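Local coordinates for inositol-3-phosphate synthase (Caenorhabditis elegans, PDB 1VKO), which belongs to the myo-inositol-1-phosphate synthase family and binds nicotinamide-adenine-dinucleotide on a Rossmann-type domain in a four-chain assembly, at residues K220-R232 against V279-E292. Residues are numbered along the deposited sequence; the frame is centred on the assembly and turned at random.
Sequences KLEHLEHIRADIR and VSPSNIFAVASILE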
ATOM      1  N   LYS A 220      19.279 -18.722  43.054  1.00 18.89           N
ATOM      2  CA  LYS A 220      19.005 -17.396  42.499  1.00 20.53           C
ATOM      3  C   LYS A 220      19.649 -16.278  43.306  1.00 21.90           C
ATOM      4  O   LYS A 220      19.893 -15.174  42.772  1.00 22.24           O
ATOM      5  CB  LYS A 220      17.474 -17.142  42.357  1.00 15.43           C
ATOM      6  CG  LYS A 220      16.790 -18.175  41.471  1.00 22.51           C
ATOM      7  CD  LYS A 220      15.318 -17.897  41.108  1.00 21.07           C
ATOM      8  CE  LYS A 220      14.786 -18.965  40.138  1.00 22.80           C
ATOM      9  NZ  LYS A 220      13.439 -18.590  39.578  1.00 21.37           N
ATOM     10  N   LEU A 221      19.899 -16.546  44.588  1.00 24.07           N
ATOM     11  CA  LEU A 221      20.582 -15.575  45.458  1.00 25.96           C
ATOM     12  C   LEU A 221      22.077 -15.537  45.162  1.00 27.13           C
ATOM     13  O   LEU A 221      22.696 -14.463  45.191  1.00 31.05           O
ATOM     14  CB  LEU A 221      20.333 -15.844  46.949  1.00 25.96           C
ATOM     15  CG  LEU A 221      21.123 -14.946  47.928  1.00 34.30           C
ATOM     16  CD1 LEU A 221      20.571 -13.509  47.941  1.00 36.36           C
ATOM     17  CD2 LEU A 221      21.118 -15.530  49.336  1.00 35.95           C
ATOM     18  N   GLU A 222      22.665 -16.688  44.857  1.00 25.16           N
ATOM     19  CA  GLU A 222      24.031 -16.675  44.354  1.00 23.67           C
ATOM     20  C   GLU A 222      24.089 -15.947  43.031  1.00 24.13           C
ATOM     21  O   GLU A 222      25.007 -15.173  42.804  1.00 24.23           O
ATOM     22  CB  GLU A 222      24.551 -18.063  44.172  1.00 21.97           C
ATOM     23  CG  GLU A 222      24.950 -18.749  45.458  1.00 40.81           C
ATOM     24  CD  GLU A 222      26.143 -19.644  45.230  1.00 51.78           C
ATOM     25  OE1 GLU A 222      26.073 -20.434  44.249  1.00 56.57           O
ATOM     26  OE2 GLU A 222      27.137 -19.526  46.000  1.00 51.17           O
ATOM     27  N   HIS A 223      23.067 -16.135  42.183  1.00 25.33           N
ATOM     28  CA  HIS A 223      22.987 -15.382  40.935  1.00 22.10           C
ATOM     29  C   HIS A 223      22.932 -13.893  41.176  1.00 24.01           C
ATOM     30  O   HIS A 223      23.685 -13.143  40.552  1.00 23.46           O
ATOM     31  CB  HIS A 223      21.857 -15.861  40.050  1.00 19.57           C
ATOM     32  CG  HIS A 223      22.071 -17.248  39.545  1.00 22.35           C
ATOM     33  ND1 HIS A 223      21.035 -18.100  39.228  1.00 26.09           N
ATOM     34  CD2 HIS A 223      23.211 -17.947  39.340  1.00 12.72           C
ATOM     35  CE1 HIS A 223      21.527 -19.269  38.856  1.00 16.81           C
ATOM     36  NE2 HIS A 223      22.845 -19.202  38.913  1.00 21.81           N
ATOM     37  N   LEU A 224      22.079 -13.486  42.118  1.00 23.41           N
ATOM     38  CA  LEU A 224      21.928 -12.085  42.509  1.00 25.28           C
ATOM     39  C   LEU A 224      23.256 -11.474  42.893  1.00 25.90           C
ATOM     40  O   LEU A 224      23.584 -10.363  42.485  1.00 28.35           O
ATOM     41  CB  LEU A 224      20.940 -11.967  43.673  1.00 21.60           C
ATOM     42  CG  LEU A 224      20.857 -10.596  44.310  1.00 27.61           C
ATOM     43  CD1 LEU A 224      20.480  -9.545  43.311  1.00 28.51           C
ATOM     44  CD2 LEU A 224      19.820 -10.661  45.408  1.00 33.81           C
ATOM     45  N   GLU A 225      24.011 -12.221  43.682  1.00 26.94           N
ATOM     46  CA  GLU A 225      25.290 -11.777  44.184  1.00 27.22           C
ATOM     47  C   GLU A 225      26.312 -11.705  43.070  1.00 27.18           C
ATOM     48  O   GLU A 225      27.205 -10.869  43.104  1.00 26.16           O
ATOM     49  CB  GLU A 225      25.776 -12.745  45.261  1.00 27.79           C
ATOM     50  CG  GLU A 225      25.228 -12.446  46.646  1.00 28.81           C
ATOM     51  CD  GLU A 225      25.611 -11.068  47.148  1.00 26.34           C
ATOM     52  OE1 GLU A 225      26.677 -10.519  46.751  1.00 37.32           O
ATOM     53  OE2 GLU A 225      24.837 -10.525  47.945  1.00 33.80           O
ATOM     54  N   HIS A 226      26.181 -12.588  42.083  1.00 26.49           N
ATOM     55  CA  HIS A 226      27.168 -12.671  41.010  1.00 26.25           C
ATOM     56  C   HIS A 226      27.081 -11.425  40.146  1.00 26.84           C
ATOM     57  O   HIS A 226      28.113 -10.830  39.802  1.00 27.34           O
ATOM     58  CB  HIS A 226      26.910 -13.903  40.158  1.00 25.31           C
ATOM     59  CG  HIS A 226      27.908 -14.109  39.063  1.00 28.61           C
ATOM     60  ND1 HIS A 226      28.780 -15.175  39.045  1.00 24.06           N
ATOM     61  CD2 HIS A 226      28.158 -13.402  37.936  1.00 25.17           C
ATOM     62  CE1 HIS A 226      29.518 -15.122  37.952  1.00 27.40           C
ATOM     63  NE2 HIS A 226      29.158 -14.057  37.260  1.00 28.27           N
ATOM     64  N   ILE A 227      25.856 -11.035  39.786  1.00 23.05           N
ATOM     65  CA  ILE A 227      25.629  -9.792  39.027  1.00 18.81           C
ATOM     66  C   ILE A 227      25.976  -8.550  39.839  1.00 18.10           C
ATOM     67  O   ILE A 227      26.494  -7.589  39.286  1.00 16.96           O
ATOM     68  CB  ILE A 227      24.168  -9.675  38.606  1.00 15.62           C
ATOM     69  CG1 ILE A 227      23.704 -10.951  37.898  1.00 13.69           C
ATOM     70  CG2 ILE A 227      23.997  -8.439  37.721  1.00 12.46           C
ATOM     71  CD1 ILE A 227      24.344 -11.197  36.555  1.00 22.81           C
ATOM     72  N   ARG A 228      25.624  -8.533  41.129  1.00 19.30           N
ATOM     73  CA  ARG A 228      26.045  -7.423  41.983  1.00 21.84           C
ATOM     74  C   ARG A 228      27.565  -7.272  41.797  1.00 21.07           C
ATOM     75  O   ARG A 228      28.058  -6.186  41.534  1.00 20.48           O
ATOM     76  CB  ARG A 228      25.703  -7.690  43.450  1.00 20.82           C
ATOM     77  CG  ARG A 228      24.221  -7.627  43.731  1.00 21.42           C
ATOM     78  CD  ARG A 228      23.860  -7.553  45.187  1.00 18.80           C
ATOM     79  NE  ARG A 228      24.297  -6.287  45.760  1.00 17.89           N
ATOM     80  CZ  ARG A 228      24.189  -5.967  47.044  1.00 22.24           C
ATOM     81  NH1 ARG A 228      23.653  -6.816  47.915  1.00 25.08           N
ATOM     82  NH2 ARG A 228      24.604  -4.781  47.452  1.00 20.03           N
ATOM     83  N   ALA A 229      28.272  -8.396  41.876  1.00 19.49           N
ATOM     84  CA  ALA A 229      29.738  -8.424  41.793  1.00 22.67           C
ATOM     85  C   ALA A 229      30.189  -7.826  40.481  1.00 21.36           C
ATOM     86  O   ALA A 229      31.166  -7.070  40.437  1.00 22.14           O
ATOM     87  CB  ALA A 229      30.237  -9.878  41.940  1.00 20.56           C
ATOM     88  N   ASP A 230      29.415  -8.109  39.423  1.00 21.58           N
ATOM     89  CA  ASP A 230      29.704  -7.657  38.050  1.00 19.77           C
ATOM     90  C   ASP A 230      29.595  -6.161  37.919  1.00 18.94           C
ATOM     91  O   ASP A 230      30.391  -5.519  37.233  1.00 19.60           O
ATOM     92  CB  ASP A 230      28.805  -8.357  37.026  1.00 18.94           C
ATOM     93  CG  ASP A 230      29.251  -9.793  36.711  1.00 26.07           C
ATOM     94  OD1 ASP A 230      30.447 -10.161  36.928  1.00 31.89           O
ATOM     95  OD2 ASP A 230      28.476 -10.625  36.197  1.00 29.69           O
ATOM     96  N   ILE A 231      28.629  -5.596  38.623  1.00 22.05           N
ATOM     97  CA  ILE A 231      28.357  -4.162  38.551  1.00 23.96           C
ATOM     98  C   ILE A 231      29.403  -3.344  39.287  1.00 26.98           C
ATOM     99  O   ILE A 231      29.903  -2.360  38.741  1.00 28.10           O
ATOM    100  CB  ILE A 231      26.950  -3.870  39.116  1.00 26.28           C
ATOM    101  CG1 ILE A 231      25.886  -4.439  38.165  1.00 16.87           C
ATOM    102  CG2 ILE A 231      26.765  -2.364  39.358  1.00 21.97           C
ATOM    103  CD1 ILE A 231      24.522  -4.470  38.744  1.00 25.40           C
ATOM    104  N   ARG A 232      29.729  -3.755  40.519  1.00 28.05           N
ATOM    105  CA  ARG A 232      30.686  -3.028  41.346  1.00 29.01           C
ATOM    106  C   ARG A 232      32.036  -2.934  40.673  1.00 27.66           C
ATOM    107  O   ARG A 232      32.681  -1.899  40.738  1.00 27.39           O
ATOM    108  CB  ARG A 232      30.904  -3.710  42.686  1.00 30.75           C
ATOM    109  CG  ARG A 232      29.733  -3.745  43.597  1.00 31.05           C
ATOM    110  CD  ARG A 232      30.124  -4.160  44.999  1.00 37.11           C
ATOM    111  NE  ARG A 232      29.259  -5.223  45.531  1.00 43.00           N
ATOM    112  CZ  ARG A 232      29.536  -6.522  45.509  1.00 28.77           C
ATOM    113  NH1 ARG A 232      30.669  -6.980  44.983  1.00 39.50           N
ATOM    114  NH2 ARG A 232      28.673  -7.368  46.033  1.00 42.66           N
ATOM    115  N   VAL A 279      10.380 -15.981  39.773  1.00 24.79           N
ATOM    116  CA  VAL A 279      11.327 -14.877  39.864  1.00 25.01           C
ATOM    117  C   VAL A 279      12.214 -14.957  38.625  1.00 23.06           C
ATOM    118  O   VAL A 279      12.977 -15.896  38.473  1.00 23.89           O
ATOM    119  CB  VAL A 279      12.159 -14.945  41.173  1.00 24.58           C
ATOM    120  CG1 VAL A 279      13.282 -13.909  41.182  1.00 26.62           C
ATOM    121  CG2 VAL A 279      11.252 -14.755  42.376  1.00 21.17           C
ATOM    122  N   SER A 280      12.061 -13.985  37.733  1.00 21.71           N
ATOM    123  CA  SER A 280      12.716 -14.012  36.439  1.00 20.18           C
ATOM    124  C   SER A 280      14.169 -13.563  36.494  1.00 19.03           C
ATOM    125  O   SER A 280      14.568 -12.857  37.425  1.00 26.20           O
ATOM    126  CB  SER A 280      11.958 -13.129  35.444  1.00 17.85           C
ATOM    127  OG  SER A 280      12.324 -11.763  35.569  1.00 27.30           O
ATOM    128  N   PRO A 281      14.941 -13.930  35.473  1.00 19.30           N
ATOM    129  CA  PRO A 281      16.276 -13.388  35.255  1.00 17.54           C
ATOM    130  C   PRO A 281      16.246 -11.861  35.231  1.00 21.49           C
ATOM    131  O   PRO A 281      17.166 -11.218  35.756  1.00 19.64           O
ATOM    132  CB  PRO A 281      16.609 -13.905  33.866  1.00 15.96           C
ATOM    133  CG  PRO A 281      15.894 -15.246  33.836  1.00 10.97           C
ATOM    134  CD  PRO A 281      14.584 -14.918  34.424  1.00 20.72           C
ATOM    135  N   SER A 282      15.194 -11.288  34.638  1.00 18.67           N
ATOM    136  CA  SER A 282      15.089  -9.844  34.557  1.00 20.94           C
ATOM    137  C   SER A 282      14.763  -9.229  35.891  1.00 18.54           C
ATOM    138  O   SER A 282      15.068  -8.078  36.086  1.00 22.99           O
ATOM    139  CB  SER A 282      14.101  -9.379  33.490  1.00 20.50           C
ATOM    140  OG  SER A 282      12.768  -9.511  33.923  1.00 24.05           O
ATOM    141  N   ASN A 283      14.164  -9.991  36.806  1.00 18.18           N
ATOM    142  CA  ASN A 283      13.942  -9.516  38.181  1.00 17.31           C
ATOM    143  C   ASN A 283      15.277  -9.419  38.913  1.00 20.00           C
ATOM    144  O   ASN A 283      15.491  -8.487  39.656  1.00 22.76           O
ATOM    145  CB  ASN A 283      13.077 -10.492  38.957  1.00 17.67           C
ATOM    146  CG  ASN A 283      11.568 -10.367  38.644  1.00 21.69           C
ATOM    147  OD1 ASN A 283      10.808 -11.278  38.941  1.00 27.63           O
ATOM    148  ND2 ASN A 283      11.143  -9.246  38.085  1.00 19.38           N
ATOM    149  N   ILE A 284      16.161 -10.387  38.686  1.00 19.65           N
ATOM    150  CA  ILE A 284      17.434 -10.468  39.390  1.00 21.52           C
ATOM    151  C   ILE A 284      18.363  -9.348  38.943  1.00 23.38           C
ATOM    152  O   ILE A 284      18.863  -8.610  39.782  1.00 26.34           O
ATOM    153  CB  ILE A 284      18.074 -11.900  39.319  1.00 23.10           C
ATOM    154  CG1 ILE A 284      17.179 -12.896  40.093  1.00 18.02           C
ATOM    155  CG2 ILE A 284      19.423 -11.914  40.001  1.00 19.13           C
ATOM    156  CD1 ILE A 284      17.292 -14.333  39.655  1.00 27.69           C
ATOM    157  N   PHE A 285      18.537  -9.156  37.632  1.00 21.40           N
ATOM    158  CA  PHE A 285      19.166  -7.931  37.172  1.00 15.93           C
ATOM    159  C   PHE A 285      18.553  -6.673  37.779  1.00 18.13           C
ATOM    160  O   PHE A 285      19.279  -5.837  38.265  1.00 23.53           O
ATOM    161  CB  PHE A 285      19.182  -7.829  35.651  1.00 17.59           C
ATOM    162  CG  PHE A 285      20.110  -8.776  34.992  1.00  8.72           C
ATOM    163  CD1 PHE A 285      21.463  -8.439  34.842  1.00 17.89           C
ATOM    164  CD2 PHE A 285      19.665 -10.017  34.527  1.00  9.52           C
ATOM    165  CE1 PHE A 285      22.365  -9.335  34.210  1.00 11.23           C
ATOM    166  CE2 PHE A 285      20.555 -10.933  33.878  1.00 21.02           C
ATOM    167  CZ  PHE A 285      21.926 -10.585  33.730  1.00  2.84           C
ATOM    168  N   ALA A 286      17.231  -6.507  37.770  1.00 19.36           N
ATOM    169  CA  ALA A 286      16.698  -5.248  38.306  1.00 19.94           C
ATOM    170  C   ALA A 286      17.161  -5.091  39.745  1.00 24.17           C
ATOM    171  O   ALA A 286      17.658  -4.018  40.134  1.00 26.36           O
ATOM    172  CB  ALA A 286      15.173  -5.167  38.186  1.00 22.38           C
ATOM    173  N   VAL A 287      17.040  -6.170  40.522  1.00 25.91           N
ATOM    174  CA  VAL A 287      17.511  -6.188  41.930  1.00 25.16           C
ATOM    175  C   VAL A 287      19.026  -5.948  42.082  1.00 22.95           C
ATOM    176  O   VAL A 287      19.451  -5.114  42.872  1.00 24.02           O
ATOM    177  CB  VAL A 287      17.002  -7.453  42.656  1.00 26.21           C
ATOM    178  CG1 VAL A 287      17.557  -7.559  44.071  1.00 30.82           C
ATOM    179  CG2 VAL A 287      15.483  -7.417  42.738  1.00 24.17           C
ATOM    180  N   ALA A 288      19.848  -6.629  41.295  1.00 23.28           N
ATOM    181  CA  ALA A 288      21.291  -6.408  41.379  1.00 26.12           C
ATOM    182  C   ALA A 288      21.686  -4.949  41.103  1.00 28.01           C
ATOM    183  O   ALA A 288      22.700  -4.459  41.615  1.00 29.12           O
ATOM    184  CB  ALA A 288      21.994  -7.317  40.447  1.00 24.32           C
ATOM    185  N   SER A 289      20.872  -4.276  40.285  1.00 28.35           N
ATOM    186  CA  SER A 289      21.127  -2.920  39.804  1.00 27.18           C
ATOM    187  C   SER A 289      20.824  -1.968  40.932  1.00 26.60           C
ATOM    188  O   SER A 289      21.677  -1.156  41.315  1.00 29.04           O
ATOM    189  CB  SER A 289      20.247  -2.583  38.583  1.00 25.11           C
ATOM    190  OG  SER A 289      20.412  -3.555  37.572  1.00 26.66           O
ATOM    191  N   ILE A 290      19.613  -2.097  41.466  1.00 23.96           N
ATOM    192  CA  ILE A 290      19.148  -1.219  42.514  1.00 25.48           C
ATOM    193  C   ILE A 290      20.039  -1.347  43.728  1.00 25.72           C
ATOM    194  O   ILE A 290      20.541  -0.342  44.216  1.00 30.56           O
ATOM    195  CB  ILE A 290      17.683  -1.515  42.888  1.00 23.56           C
ATOM    196  CG1 ILE A 290      16.769  -1.178  41.720  1.00 19.56           C
ATOM    197  CG2 ILE A 290      17.299  -0.721  44.120  1.00 27.55           C
ATOM    198  CD1 ILE A 290      15.436  -1.936  41.768  1.00 17.06           C
ATOM    199  N   LEU A 291      20.265  -2.576  44.185  1.00 24.56           N
ATOM    200  CA  LEU A 291      21.113  -2.803  45.367  1.00 27.54           C
ATOM    201  C   LEU A 291      22.510  -2.211  45.243  1.00 26.53           C
ATOM    202  O   LEU A 291      23.101  -1.838  46.237  1.00 28.25           O
ATOM    203  CB  LEU A 291      21.153  -4.294  45.776  1.00 28.47           C
ATOM    204  CG  LEU A 291      19.759  -4.782  46.179  1.00 17.01           C
ATOM    205  CD1 LEU A 291      19.770  -6.234  46.233  1.00 18.87           C
ATOM    206  CD2 LEU A 291      19.360  -4.243  47.509  1.00 10.92           C
ATOM    207  N   GLU A 292      22.996  -2.079  44.011  1.00 29.65           N
ATOM    208  CA  GLU A 292      24.287  -1.424  43.720  1.00 25.48           C
ATOM    209  C   GLU A 292      24.210   0.051  43.318  1.00 26.71           C
ATOM    210  O   GLU A 292      25.198   0.618  42.840  1.00 26.20           O
ATOM    211  CB  GLU A 292      25.005  -2.188  42.620  1.00 23.92           C
ATOM    212  CG  GLU A 292      25.401  -3.594  43.020  1.00 28.62           C
ATOM    213  CD  GLU A 292      26.359  -3.597  44.197  1.00 38.05           C
ATOM    214  OE1 GLU A 292      27.059  -2.568  44.377  1.00 32.17           O
ATOM    215  OE2 GLU A 292      26.406  -4.614  44.934  1.00 37.47           O
TER
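A288 sits as a knob in a hole made by L224, I227, R228 and I231, its CB 3.6 Å from I227 CG2. The small methyl group is consistent with the close approach of the axes of segment 220-232 and helix 281-291, 8.7 Å at a crossing angle of -48°. This is the tight, buried part of the contact. L224, its CG anti to the backbone N (chi1 171°), brings CD1 against V287 CG1, and I284 lays CG2 on the backbone of L224. I227 CD1 approaches CE1 of the F285 ring, which meets W159 edge-to-face and lies close to the bound NAD. At the start of helix 220-238 the extended chain of K220 carries NZ to V279 O (2.9 Å), on a lone pair; E276 O accepts from the same ammonium.

The other end is polar and partly exposed. E292, bent at chi2, turns OE2 between two arginines: R228 NE donates to it at 2.8 Å, on the anti side, tilted 29° from the carboxylate plane, while the bonds to E292 OE2 from R228 NH2 (3.1 Å) and from R232 NE (3.0 Å) are weak. L291 CB covers one face of the R228 guanidinium, 3.6 Å above its plane. Long salt bridges from R228 NH1 and R232 NH2 to E225 extend the network and probably ease the repulsion between the two carboxylates. Helix 281-291 rests on strand 295-298 of the parallel sheet and packs on helix 220-238, which leads to strand 242-247: a neighbouring helix pair characteristic of the alpha/beta Rossmann-type NAD-binding domain.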